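Local coordinates for designed helical repeat protein (Synthetic construct, PDB 5CWF) that folds as a computationally designed array of repeated alpha-helices, with no known biological activity, at residues Ala28-Arg33 against Glu75-Ala80; Lys52-Leu57 against Glu82-Leu87; Glu10-Ala15 against Lys59-Ala64; Lys97-Leu102 against Glu127-Leu132; Leu145-Arg150 against Arg164-Gln169. All blocks are in the same frame, centred on the assembly; numbering follows the deposited sequence. Where two conformers were deposited one is given.

Contact 1 of 5, residues Ala28-Arg33 against Glu75-Ala80; sequences AREIER and EIARAA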
# COMPACT_ATOMS: atom_id res chain seq x y z
N ALA A 28 1.58 14.67 -6.81
CA ALA A 28 2.97 14.80 -6.48
C ALA A 28 3.17 14.81 -4.97
O ALA A 28 4.11 14.18 -4.43
CB ALA A 28 3.52 16.07 -7.11
N ARG A 29 2.27 15.49 -4.27
CA ARG A 29 2.35 15.56 -2.81
C ARG A 29 2.22 14.19 -2.19
O ARG A 29 2.98 13.82 -1.29
CB ARG A 29 1.25 16.47 -2.26
CG ARG A 29 1.14 16.51 -0.73
CD ARG A 29 -0.02 17.40 -0.30
NE ARG A 29 -1.32 16.78 -0.55
CZ ARG A 29 -2.42 17.43 -0.91
NH1 ARG A 29 -2.41 18.75 -1.07
NH2 ARG A 29 -3.55 16.77 -1.10
N GLU A 30 1.27 13.41 -2.69
CA GLU A 30 1.01 12.11 -2.10
C GLU A 30 2.12 11.11 -2.42
O GLU A 30 2.47 10.27 -1.58
CB GLU A 30 -0.34 11.57 -2.57
CG GLU A 30 -0.93 10.54 -1.64
CD GLU A 30 -1.38 11.16 -0.31
OE1 GLU A 30 -1.34 10.47 0.73
OE2 GLU A 30 -1.81 12.33 -0.32
N ILE A 31 2.67 11.18 -3.62
CA ILE A 31 3.82 10.32 -3.93
C ILE A 31 4.98 10.69 -3.01
O ILE A 31 5.63 9.82 -2.41
CB ILE A 31 4.25 10.46 -5.40
CG1 ILE A 31 3.14 9.97 -6.32
CG2 ILE A 31 5.58 9.73 -5.64
CD1 ILE A 31 3.43 10.21 -7.80
N GLU A 32 5.22 11.99 -2.84
CA GLU A 32 6.29 12.42 -1.98
C GLU A 32 6.05 12.00 -0.52
O GLU A 32 6.99 11.54 0.13
CB GLU A 32 6.48 13.95 -2.09
CG GLU A 32 7.79 14.39 -1.51
CD GLU A 32 8.12 15.87 -1.76
OE1 GLU A 32 7.65 16.43 -2.78
OE2 GLU A 32 8.84 16.46 -0.93
N ARG A 33 4.82 12.11 -0.03
CA ARG A 33 4.51 11.65 1.33
C ARG A 33 4.81 10.16 1.51
O ARG A 33 5.35 9.77 2.54
CB ARG A 33 3.05 11.91 1.69
CG ARG A 33 2.76 11.66 3.17
CD ARG A 33 1.41 12.22 3.59
NE ARG A 33 0.29 11.35 3.25
CZ ARG A 33 -0.14 10.34 4.02
NH1 ARG A 33 0.47 10.07 5.17
NH2 ARG A 33 -1.18 9.61 3.64
N GLU A 75 -4.81 7.38 -4.71
CA GLU A 75 -5.29 6.38 -3.75
C GLU A 75 -4.25 5.31 -3.46
O GLU A 75 -4.13 4.87 -2.32
CB GLU A 75 -6.59 5.74 -4.22
CG GLU A 75 -7.68 6.80 -4.43
CD GLU A 75 -9.07 6.32 -4.09
OE1 GLU A 75 -9.25 5.73 -3.01
OE2 GLU A 75 -9.97 6.53 -4.92
N ILE A 76 -3.51 4.88 -4.48
CA ILE A 76 -2.46 3.90 -4.26
C ILE A 76 -1.35 4.53 -3.42
O ILE A 76 -0.85 3.91 -2.49
CB ILE A 76 -1.92 3.34 -5.60
CG1 ILE A 76 -2.95 2.39 -6.20
CG2 ILE A 76 -0.63 2.57 -5.39
CD1 ILE A 76 -2.71 2.06 -7.68
N ALA A 77 -0.97 5.77 -3.74
CA ALA A 77 0.06 6.45 -2.95
C ALA A 77 -0.40 6.61 -1.50
O ALA A 77 0.37 6.38 -0.54
CB ALA A 77 0.39 7.81 -3.56
N ARG A 78 -1.67 6.96 -1.30
CA ARG A 78 -2.16 7.09 0.07
C ARG A 78 -2.14 5.75 0.79
O ARG A 78 -1.76 5.68 1.98
CB ARG A 78 -3.58 7.66 0.12
CG ARG A 78 -4.11 7.67 1.57
CD ARG A 78 -5.49 8.27 1.76
NE ARG A 78 -5.96 7.96 3.11
CZ ARG A 78 -5.61 8.60 4.22
NH1 ARG A 78 -4.82 9.66 4.19
NH2 ARG A 78 -6.09 8.17 5.38
N ALA A 79 -2.58 4.70 0.11
CA ALA A 79 -2.60 3.37 0.72
C ALA A 79 -1.20 2.98 1.13
O ALA A 79 -1.00 2.44 2.22
CB ALA A 79 -3.17 2.35 -0.21
N ALA A 80 -0.23 3.25 0.25
CA ALA A 80 1.15 2.92 0.55
C ALA A 80 1.64 3.66 1.80
O ALA A 80 2.21 3.05 2.70
CB ALA A 80 2.05 3.25 -0.63
O HOH W 1 -3.57 11.61 2.18
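E30 and A77 join helix 25-44 to helix 70-89 in this designed helical repeat fold. They are alternate helices of the chain, and their segments here run nearly parallel, at 25°. The axes of the two short segments approach to 8.4 Å, a close spacing that the small A77 allows.

The apolar part is small. The methyl of A77 points toward helix 25-44, and its CB lies 3.6 Å from CG of E30. I31 adds only a loose touch to the same methyl. Its CB points away from helix 70-89, and the side chain packs on V61 and A65 of helix 48-67.

The polar part centres on the E30 carboxylate. With CG anti to the backbone N (chi1 -157°) and a bend at chi2, the carboxylate reaches R33 on its own helix and R78 on the other. E30 OE1 packs 3.5 Å from R78 CA. R33 grips that oxygen side-on, in a salt bridge with R33 NH2 3.0 Å from E30 OE1. R33 NE donates to the same atom. A bound water donates to E30 OE1 as well, and accepts from R78 NH1. The water thus links the two helices. Without the carboxylate, as with an alanine here, R33 would probably lose one acidic partner and the water its acceptor on this helix.

R33 also forms salt bridges with E82 and E85, and these acids probably offset the like charges of R33 and R78. The two guanidinium groups lie side by side, with R33 NH2 3.7 Å from R78 NH1.

Contact 2 of 5, residues Lys52-Leu57 against Glu82-Leu87; sequences KVMLAL and EIVEAL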
# COMPACT_ATOMS: atom_id res chain seq x y z
N LYS A 52 11.51 -5.75 2.46
CA LYS A 52 10.69 -6.42 1.45
C LYS A 52 9.39 -5.67 1.19
O LYS A 52 9.03 -5.40 0.04
CB LYS A 52 10.35 -7.85 1.88
CG LYS A 52 11.50 -8.82 1.84
CD LYS A 52 11.18 -10.10 2.62
CE LYS A 52 9.87 -10.75 2.18
NZ LYS A 52 9.50 -11.89 3.09
N VAL A 53 8.68 -5.34 2.26
CA VAL A 53 7.43 -4.60 2.15
C VAL A 53 7.67 -3.24 1.52
O VAL A 53 6.93 -2.82 0.62
CB VAL A 53 6.76 -4.43 3.54
CG1 VAL A 53 5.48 -3.58 3.45
CG2 VAL A 53 6.47 -5.78 4.15
N MET A 54 8.73 -2.55 1.96
CA MET A 54 8.98 -1.21 1.45
C MET A 54 9.29 -1.22 -0.04
O MET A 54 8.87 -0.32 -0.76
CB MET A 54 10.15 -0.54 2.19
CG MET A 54 9.91 -0.25 3.66
SD MET A 54 8.40 0.66 4.00
CE MET A 54 7.35 -0.66 4.62
N LEU A 55 10.01 -2.24 -0.52
CA LEU A 55 10.32 -2.31 -1.95
C LEU A 55 9.06 -2.52 -2.76
O LEU A 55 8.86 -1.86 -3.80
CB LEU A 55 11.33 -3.42 -2.23
CG LEU A 55 11.80 -3.57 -3.68
CD1 LEU A 55 12.50 -2.30 -4.15
CD2 LEU A 55 12.74 -4.77 -3.82
N ALA A 56 8.20 -3.41 -2.30
CA ALA A 56 6.95 -3.66 -3.01
C ALA A 56 6.12 -2.37 -3.07
O ALA A 56 5.57 -2.03 -4.11
CB ALA A 56 6.16 -4.79 -2.34
N LEU A 57 6.03 -1.65 -1.96
CA LEU A 57 5.24 -0.41 -1.93
C LEU A 57 5.79 0.68 -2.86
O LEU A 57 5.03 1.32 -3.59
CB LEU A 57 5.18 0.15 -0.51
CG LEU A 57 4.35 -0.68 0.49
CD1 LEU A 57 4.35 -0.03 1.87
CD2 LEU A 57 2.91 -0.83 -0.03
N GLU A 82 -0.09 4.94 4.23
CA GLU A 82 -0.78 4.51 5.45
C GLU A 82 -0.30 3.12 5.89
O GLU A 82 -0.24 2.83 7.09
CB GLU A 82 -2.29 4.53 5.24
CG GLU A 82 -2.86 5.95 5.03
CD GLU A 82 -2.60 6.92 6.19
OE1 GLU A 82 -2.93 6.58 7.35
OE2 GLU A 82 -2.03 8.01 5.94
N ILE A 83 0.04 2.26 4.93
CA ILE A 83 0.63 0.95 5.24
C ILE A 83 1.94 1.14 5.98
O ILE A 83 2.22 0.46 6.98
CB ILE A 83 0.87 0.13 3.94
CG1 ILE A 83 -0.45 -0.40 3.39
CG2 ILE A 83 1.78 -1.05 4.19
CD1 ILE A 83 -0.34 -0.97 1.97
N VAL A 84 2.77 2.07 5.50
CA VAL A 84 4.04 2.32 6.17
C VAL A 84 3.81 2.90 7.56
O VAL A 84 4.49 2.50 8.50
CB VAL A 84 4.97 3.25 5.35
CG1 VAL A 84 6.33 3.40 6.06
CG2 VAL A 84 5.22 2.68 3.97
N GLU A 85 2.87 3.84 7.69
CA GLU A 85 2.56 4.40 9.02
C GLU A 85 2.15 3.30 10.02
O GLU A 85 2.56 3.33 11.19
CB GLU A 85 1.46 5.46 8.92
CG GLU A 85 1.94 6.78 8.34
CD GLU A 85 0.86 7.86 8.30
OE1 GLU A 85 -0.27 7.62 8.79
OE2 GLU A 85 1.15 8.97 7.80
N ALA A 86 1.35 2.35 9.57
CA ALA A 86 0.89 1.25 10.41
C ALA A 86 2.04 0.35 10.83
O ALA A 86 2.12 -0.11 11.99
CB ALA A 86 -0.16 0.44 9.67
N LEU A 87 2.95 0.10 9.90
CA LEU A 87 4.10 -0.73 10.21
C LEU A 87 5.06 -0.05 11.15
O LEU A 87 5.73 -0.70 11.96
CB LEU A 87 4.85 -1.12 8.93
CG LEU A 87 4.57 -2.47 8.31
CD1 LEU A 87 5.49 -2.65 7.13
CD2 LEU A 87 4.73 -3.64 9.29
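A helical hairpin of the repeat fold holds this contact: helix 48-67 turns back into helix 70-89, and V53, M54 and L57 face I83, V84 and L87. The segments are antiparallel, at 167°, with their axes 11.1 Å apart. M54 and V84 have the nearest CA atoms. All six touching residues are buried and apolar.

L57 lies at the end nearer the interhelix turn. Its two methyls divide the work. L57 CD1 sits between two branches, 3.5 Å from V84 CG2 and almost as near I83 CG2. L57 CD2 reaches I83 CD1 at 3.8 Å. L57 and V84 slide past each other in opposite directions.

M54 is folded over rather than extended. A bend at chi2 (-52°) and another at chi3 bring the thioether back toward helix 70-89. There M54 SD lies 3.8 Å from V84 CG2, with the two side chains crossing at a slant. The terminal methyl goes further, and M54 CE packs 3.7 Å from L87 CD1.

Other helices close the sides. M54 and V84 also touch helix 25-44, at L42 and A41. L87 meets M99 of helix 93-111. E82 and E85, on a different side of helix 70-89, bind a calcium ion and form salt bridges with R133. At the far end V53 and L87 meet tip to tip, with V53 CG1 3.8 Å from L87 CD1.

Contact 3 of 5, residues Glu10-Ala15 against Lys59-Ala64; sequences EALKKA and KAVLLA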
# COMPACT_ATOMS: atom_id res chain seq x y z
N GLU A 10 14.93 6.90 -6.65
CA GLU A 10 15.33 7.89 -7.64
C GLU A 10 14.24 7.98 -8.70
O GLU A 10 13.95 9.08 -9.22
CB GLU A 10 16.70 7.53 -8.24
CG GLU A 10 17.84 7.77 -7.25
CD GLU A 10 19.17 7.16 -7.69
OE1 GLU A 10 19.18 6.36 -8.65
OE2 GLU A 10 20.20 7.48 -7.06
N ALA A 11 13.60 6.86 -9.01
CA ALA A 11 12.51 6.86 -9.99
C ALA A 11 11.28 7.56 -9.42
O ALA A 11 10.52 8.23 -10.14
CB ALA A 11 12.17 5.45 -10.42
N LEU A 12 11.05 7.37 -8.12
CA LEU A 12 9.96 8.06 -7.44
C LEU A 12 10.18 9.56 -7.45
O LEU A 12 9.24 10.31 -7.65
CB LEU A 12 9.81 7.57 -6.00
CG LEU A 12 9.10 6.22 -5.91
CD1 LEU A 12 9.31 5.63 -4.51
CD2 LEU A 12 7.63 6.37 -6.23
N LYS A 13 11.42 9.98 -7.22
CA LYS A 13 11.75 11.41 -7.26
C LYS A 13 11.47 11.96 -8.67
O LYS A 13 10.99 13.09 -8.82
CB LYS A 13 13.20 11.62 -6.85
CG LYS A 13 13.60 13.07 -6.67
CD LYS A 13 15.02 13.18 -6.13
CE LYS A 13 15.40 14.61 -5.83
NZ LYS A 13 15.87 15.34 -7.05
N LYS A 14 11.75 11.17 -9.69
CA LYS A 14 11.42 11.57 -11.06
C LYS A 14 9.92 11.61 -11.30
O LYS A 14 9.43 12.46 -12.05
CB LYS A 14 12.05 10.61 -12.08
CG LYS A 14 13.22 11.17 -12.86
CD LYS A 14 14.53 11.02 -12.13
CE LYS A 14 15.70 11.07 -13.11
NZ LYS A 14 16.95 10.54 -12.50
N ALA A 15 9.19 10.69 -10.69
CA ALA A 15 7.74 10.66 -10.83
C ALA A 15 7.09 11.89 -10.20
O ALA A 15 6.08 12.40 -10.70
CB ALA A 15 7.18 9.39 -10.20
N LYS A 59 7.60 0.26 -5.54
CA LYS A 59 7.28 -0.12 -6.93
C LYS A 59 5.82 0.09 -7.27
O LYS A 59 5.49 0.44 -8.41
CB LYS A 59 7.61 -1.58 -7.20
CG LYS A 59 9.08 -1.91 -7.23
CD LYS A 59 9.23 -3.42 -7.29
CE LYS A 59 10.65 -3.87 -7.45
NZ LYS A 59 10.69 -5.36 -7.40
N ALA A 60 4.93 -0.12 -6.29
CA ALA A 60 3.50 0.01 -6.56
C ALA A 60 3.15 1.46 -6.85
O ALA A 60 2.37 1.76 -7.76
CB ALA A 60 2.69 -0.50 -5.42
N VAL A 61 3.72 2.37 -6.07
CA VAL A 61 3.45 3.79 -6.26
C VAL A 61 3.97 4.24 -7.62
O VAL A 61 3.28 4.95 -8.36
CB VAL A 61 4.11 4.63 -5.12
CG1 VAL A 61 3.98 6.14 -5.36
CG2 VAL A 61 3.48 4.27 -3.81
N LEU A 62 5.16 3.78 -7.97
CA LEU A 62 5.82 4.15 -9.22
C LEU A 62 5.01 3.66 -10.42
O LEU A 62 4.80 4.41 -11.38
CB LEU A 62 7.23 3.57 -9.25
CG LEU A 62 8.13 4.05 -10.38
CD1 LEU A 62 8.50 5.52 -10.13
CD2 LEU A 62 9.37 3.17 -10.51
N LEU A 63 4.52 2.42 -10.36
CA LEU A 63 3.73 1.88 -11.45
C LEU A 63 2.37 2.54 -11.56
O LEU A 63 1.87 2.75 -12.68
CB LEU A 63 3.53 0.37 -11.29
CG LEU A 63 4.73 -0.52 -11.57
CD1 LEU A 63 4.36 -1.95 -11.25
CD2 LEU A 63 5.21 -0.38 -13.01
N ALA A 64 1.77 2.87 -10.43
CA ALA A 64 0.47 3.53 -10.44
C ALA A 64 0.61 4.93 -11.01
O ALA A 64 -0.24 5.39 -11.77
CB ALA A 64 -0.11 3.59 -9.06
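The carbonyl oxygen of A11 takes the backbone N-H of A15, with A15 N 2.9 Å from A11 O. This is an ordinary helix bond, but the oxygen also has an apolar neighbour. L62 CD1 comes in from the other helix to 3.4 Å from A11 O. The contact is van der Waals, and no polar bond joins the two segments.

L62 carries most of the contact. Its CG is anti to the backbone N (chi1 -170°), which swings both methyls onto the backbone and side chains of helix 3-21. L62 CD2 packs on the methyl of A11, 3.6 Å from A11 CB. L62 CD1 faces the peptide between A11 and L12, and L12 N is 3.7 Å from it. One turn on, A15 CB meets L62 CD1 more loosely, at 4.1 Å. Both alanines offer only a methyl to L62.

The helices involved, 3-21 and 48-67, are alternate helices of the repeat array. Their segments run in the same direction, 34° apart, with axes 9.8 Å from each other. L12 and L62 have the nearest CA atoms. Helix 25-44 lies against both: its I31 touches L12 and V61.

L12 reaches across on the side nearer that helix. Its CB does not point straight at helix 48-67, but its CD2 branch does the touching. That methyl lies 3.8 Å from V61 CG1, and the two side chains cross at about a right angle. The same L12 CD2 also borders the backbone N and CB of L62. V61 packs on A80 of helix 70-89 as well.

Contact 4 of 5, residues Lys97-Leu102 against Glu127-Leu132; sequences KVMLAL and EIVEAL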
# COMPACT_ATOMS: atom_id res chain seq x y z
N LYS A 97 3.39 -9.63 7.88
CA LYS A 97 2.74 -10.53 6.93
C LYS A 97 1.51 -9.89 6.30
O LYS A 97 1.29 -10.04 5.10
CB LYS A 97 2.36 -11.85 7.60
CG LYS A 97 3.58 -12.74 7.86
CD LYS A 97 3.21 -14.15 8.27
CE LYS A 97 2.41 -14.21 9.55
NZ LYS A 97 2.71 -15.49 10.30
N VAL A 98 0.72 -9.20 7.10
CA VAL A 98 -0.45 -8.52 6.58
C VAL A 98 -0.03 -7.48 5.55
O VAL A 98 -0.56 -7.41 4.45
CB VAL A 98 -1.24 -7.81 7.70
CG1 VAL A 98 -2.32 -6.88 7.13
CG2 VAL A 98 -1.83 -8.81 8.69
N MET A 99 0.96 -6.68 5.93
CA MET A 99 1.36 -5.58 5.10
C MET A 99 2.08 -6.06 3.84
O MET A 99 1.97 -5.43 2.80
CB MET A 99 2.24 -4.61 5.89
CG MET A 99 1.50 -3.96 7.07
SD MET A 99 -0.15 -3.38 6.72
CE MET A 99 -0.77 -3.26 8.40
N LEU A 100 2.79 -7.19 3.92
CA LEU A 100 3.44 -7.70 2.71
C LEU A 100 2.37 -8.14 1.70
O LEU A 100 2.47 -7.88 0.51
CB LEU A 100 4.39 -8.84 3.02
CG LEU A 100 5.15 -9.40 1.80
CD1 LEU A 100 5.97 -8.29 1.16
CD2 LEU A 100 6.03 -10.58 2.16
N ALA A 101 1.32 -8.79 2.20
CA ALA A 101 0.22 -9.22 1.33
C ALA A 101 -0.46 -8.02 0.70
O ALA A 101 -0.76 -8.03 -0.50
CB ALA A 101 -0.79 -10.05 2.13
N LEU A 102 -0.68 -6.95 1.46
CA LEU A 102 -1.32 -5.77 0.91
C LEU A 102 -0.41 -5.06 -0.09
O LEU A 102 -0.87 -4.63 -1.13
CB LEU A 102 -1.74 -4.81 2.02
CG LEU A 102 -2.81 -5.35 2.96
CD1 LEU A 102 -3.11 -4.31 4.04
CD2 LEU A 102 -4.08 -5.71 2.23
N GLU A 127 -8.73 -0.06 4.35
CA GLU A 127 -9.67 -0.40 5.41
C GLU A 127 -9.05 -1.34 6.42
O GLU A 127 -9.27 -1.22 7.61
CB GLU A 127 -10.94 -1.06 4.88
CG GLU A 127 -11.86 -0.15 4.11
CD GLU A 127 -12.50 0.94 4.95
OE1 GLU A 127 -12.57 0.84 6.20
OE2 GLU A 127 -13.00 1.89 4.34
N ILE A 128 -8.27 -2.28 5.90
CA ILE A 128 -7.56 -3.25 6.74
C ILE A 128 -6.52 -2.55 7.59
O ILE A 128 -6.39 -2.81 8.80
CB ILE A 128 -6.92 -4.33 5.83
CG1 ILE A 128 -8.03 -5.22 5.26
CG2 ILE A 128 -5.89 -5.15 6.62
CD1 ILE A 128 -7.63 -6.11 4.06
N VAL A 129 -5.77 -1.63 6.98
CA VAL A 129 -4.78 -0.84 7.76
C VAL A 129 -5.46 -0.07 8.87
O VAL A 129 -5.04 -0.13 10.05
CB VAL A 129 -3.99 0.11 6.81
CG1 VAL A 129 -3.13 1.10 7.59
CG2 VAL A 129 -3.12 -0.73 5.87
N GLU A 130 -6.55 0.62 8.54
CA GLU A 130 -7.28 1.43 9.53
C GLU A 130 -7.72 0.57 10.71
O GLU A 130 -7.60 0.97 11.87
CB GLU A 130 -8.48 2.09 8.86
CG GLU A 130 -9.27 3.04 9.74
CD GLU A 130 -10.54 3.54 9.07
OE1 GLU A 130 -10.58 3.63 7.82
OE2 GLU A 130 -11.51 3.83 9.80
N ALA A 131 -8.18 -0.64 10.43
CA ALA A 131 -8.62 -1.56 11.48
C ALA A 131 -7.48 -1.92 12.43
O ALA A 131 -7.66 -2.03 13.65
CB ALA A 131 -9.21 -2.81 10.86
N LEU A 132 -6.32 -2.17 11.85
CA LEU A 132 -5.17 -2.57 12.65
C LEU A 132 -4.66 -1.39 13.48
O LEU A 132 -4.12 -1.58 14.57
CB LEU A 132 -4.10 -3.12 11.72
CG LEU A 132 -4.45 -4.56 11.30
CD1 LEU A 132 -3.52 -5.01 10.18
CD2 LEU A 132 -4.41 -5.55 12.47
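L102 has the most surface covered in this contact, and its two methyls both meet I128. L102 CD1 lies 3.9 Å from I128 CG2, while L102 CD2 approaches I128 CD1 at 4.0 Å. The side chains cross at a slant, branch against branch. L102 CD1 also borders V129 CG2.

M99 packs beside it. Its chain bends at chi2 (-45°) and then straightens at chi3, so the methyl points at L132. The two meet tip to tip, M99 CE 3.7 Å from L132 CD1. The M99 and V129 side chains cross at about a right angle, with M99 SD 4.1 Å from V129 CG2.

These residues line the inside of a helical hairpin, helix 93-111 followed by helix 115-134. The segments are antiparallel, at 164°, and their axes are 11.3 Å apart. The gap is filled by valine, leucine, isoleucine and methionine side chains. Neighbouring helices cover the layer: M99 and V129 touch I83 of helix 70-89, and L102 and I128 touch A148 and V151 of helix 138-156.

I128 gets a second neighbour in V98. V98 CG1 stands 4.0 Å from I128 CG2 and 3.8 Å from L132 CD1.

Contact 5 of 5, residues Leu145-Arg150 against Arg164-Gln169; sequences LELAKR and REIARQ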
# COMPACT_ATOMS: atom_id res chain seq x y z
N LEU A 145 -5.00 -10.74 8.43
CA LEU A 145 -4.11 -11.46 7.50
C LEU A 145 -4.94 -12.28 6.51
O LEU A 145 -4.64 -12.33 5.31
CB LEU A 145 -3.12 -12.37 8.26
CG LEU A 145 -2.19 -13.22 7.38
CD1 LEU A 145 -1.45 -12.35 6.36
CD2 LEU A 145 -1.16 -14.02 8.22
N GLU A 146 -5.99 -12.91 7.00
CA GLU A 146 -6.86 -13.68 6.12
C GLU A 146 -7.56 -12.78 5.09
O GLU A 146 -7.71 -13.15 3.90
CB GLU A 146 -7.85 -14.46 6.97
CG GLU A 146 -7.13 -15.49 7.88
CD GLU A 146 -6.08 -16.34 7.10
OE1 GLU A 146 -6.51 -17.16 6.24
OE2 GLU A 146 -4.85 -16.21 7.35
N LEU A 147 -7.96 -11.59 5.51
CA LEU A 147 -8.57 -10.65 4.58
C LEU A 147 -7.56 -10.10 3.57
O LEU A 147 -7.88 -9.95 2.40
CB LEU A 147 -9.21 -9.50 5.32
CG LEU A 147 -10.42 -9.83 6.18
CD1 LEU A 147 -11.02 -8.52 6.68
CD2 LEU A 147 -11.47 -10.61 5.40
N ALA A 148 -6.34 -9.84 4.02
CA ALA A 148 -5.28 -9.34 3.15
C ALA A 148 -4.90 -10.36 2.08
O ALA A 148 -4.60 -10.01 0.95
CB ALA A 148 -4.04 -8.97 4.01
N LYS A 149 -4.91 -11.63 2.46
CA LYS A 149 -4.66 -12.71 1.52
C LYS A 149 -5.74 -12.71 0.44
O LYS A 149 -5.48 -12.98 -0.73
CB LYS A 149 -4.65 -14.07 2.23
CG LYS A 149 -3.46 -14.36 3.14
CD LYS A 149 -2.13 -13.96 2.55
CE LYS A 149 -0.98 -14.48 3.42
NZ LYS A 149 0.27 -13.69 3.28
N ARG A 150 -6.97 -12.40 0.85
CA ARG A 150 -8.08 -12.36 -0.12
C ARG A 150 -7.99 -11.14 -1.04
O ARG A 150 -8.36 -11.23 -2.21
CB ARG A 150 -9.41 -12.37 0.62
CG ARG A 150 -9.67 -13.70 1.29
CD ARG A 150 -10.93 -13.70 2.13
NE ARG A 150 -12.11 -13.30 1.37
CZ ARG A 150 -13.17 -12.71 1.91
NH1 ARG A 150 -13.24 -12.50 3.21
NH2 ARG A 150 -14.19 -12.35 1.14
N ARG A 164 -14.26 -4.83 -3.15
CA ARG A 164 -15.20 -3.99 -2.40
C ARG A 164 -15.83 -4.75 -1.24
O ARG A 164 -16.04 -4.19 -0.17
CB ARG A 164 -16.28 -3.41 -3.33
CG ARG A 164 -15.77 -2.25 -4.18
CD ARG A 164 -16.92 -1.51 -4.93
NE ARG A 164 -17.55 -2.32 -5.96
CZ ARG A 164 -17.22 -2.33 -7.25
NH1 ARG A 164 -16.28 -1.53 -7.74
NH2 ARG A 164 -17.87 -3.13 -8.06
N GLU A 165 -16.14 -6.03 -1.45
CA GLU A 165 -16.70 -6.85 -0.38
C GLU A 165 -15.72 -7.02 0.78
O GLU A 165 -16.11 -6.98 1.95
CB GLU A 165 -17.12 -8.22 -0.90
CG GLU A 165 -17.64 -9.14 0.19
CD GLU A 165 -18.79 -8.52 0.97
OE1 GLU A 165 -19.67 -7.88 0.35
OE2 GLU A 165 -18.79 -8.65 2.22
N ILE A 166 -14.44 -7.21 0.46
CA ILE A 166 -13.44 -7.36 1.52
C ILE A 166 -13.33 -6.05 2.30
O ILE A 166 -13.20 -6.07 3.51
CB ILE A 166 -12.07 -7.77 0.96
CG1 ILE A 166 -12.12 -9.16 0.33
CG2 ILE A 166 -11.01 -7.76 2.06
CD1 ILE A 166 -10.99 -9.42 -0.64
N ALA A 167 -13.42 -4.92 1.62
CA ALA A 167 -13.34 -3.63 2.30
C ALA A 167 -14.48 -3.46 3.30
O ALA A 167 -14.26 -2.95 4.41
CB ALA A 167 -13.35 -2.47 1.29
N ARG A 168 -15.68 -3.86 2.90
CA ARG A 168 -16.84 -3.80 3.80
C ARG A 168 -16.68 -4.74 4.99
O ARG A 168 -17.02 -4.38 6.12
CB ARG A 168 -18.15 -4.14 3.08
CG ARG A 168 -18.64 -3.08 2.08
CD ARG A 168 -19.96 -3.50 1.41
NE ARG A 168 -19.83 -4.67 0.55
CZ ARG A 168 -19.85 -4.65 -0.78
NH1 ARG A 168 -20.01 -3.51 -1.45
NH2 ARG A 168 -19.74 -5.79 -1.46
N GLN A 169 -16.20 -5.96 4.75
CA GLN A 169 -15.98 -6.91 5.85
C GLN A 169 -14.91 -6.41 6.82
O GLN A 169 -15.04 -6.58 8.03
CB GLN A 169 -15.57 -8.28 5.32
CG GLN A 169 -16.66 -9.04 4.60
CD GLN A 169 -16.13 -10.28 3.90
OE1 GLN A 169 -15.08 -10.80 4.27
NE2 GLN A 169 -16.85 -10.75 2.88
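The guanidinium of R150 has I166 on one face and the amide of Q169 at its edge. I166 CG1 sits 3.8 Å above the plane, offset toward the rim of the group. At the edge, R150 NH1 donates to Q169 OE1 at 2.7 Å. A bend of the R150 chain at chi3 (55°) brings NH1 to that oxygen. The bond is nearly straight, 160° at the hydrogen, and uses a lone pair in the carbonyl plane. The guanidinium and amide planes are 35° apart.

Beside the guanidinium, I166 packs on the backbone and the first carbons of its neighbours. I166 CD1 lies 3.6 Å from R150 CB, and I166 CG2 is 4.1 Å from L147 CB. L147 CD2 also borders Q169 OE1. The two segments belong to a helical hairpin, the last in the chain, and lie antiparallel on helices 138-156 and 160-176.

A leucine at Q169 would probably leave R150 NH1 without its acceptor and the guanidinium freer to turn. The chemistry is split: apolar packing by L147 and I166 adjoins a polar edge, where the amide oxygen probably helps to satisfy the R150 guanidinium without neutralising its charge.

How the contacts relate
Along the chain, contacts 1, 2 and 3 interlock, and contacts 4 and 5 follow in series. Contacts 2, 4 and 5 join consecutive, antiparallel helices. Contacts 1 and 3 join alternate, roughly parallel ones. Helix 70-89 serves contacts 1 and 2, and helix 48-67 serves contacts 2 and 3. The centres of contacts 1 and 3 are about 10 Å apart, as are those of 2 and 4; those of 4 and 5 are about 9 Å apart. Contacts 3 and 5 stand furthest apart, with centres about 26 Å from each other. Contacts 1 and 2 touch through salt bridges. Contact 4 packs on both contact 2 and contact 5, which ties the hairpins into one stack.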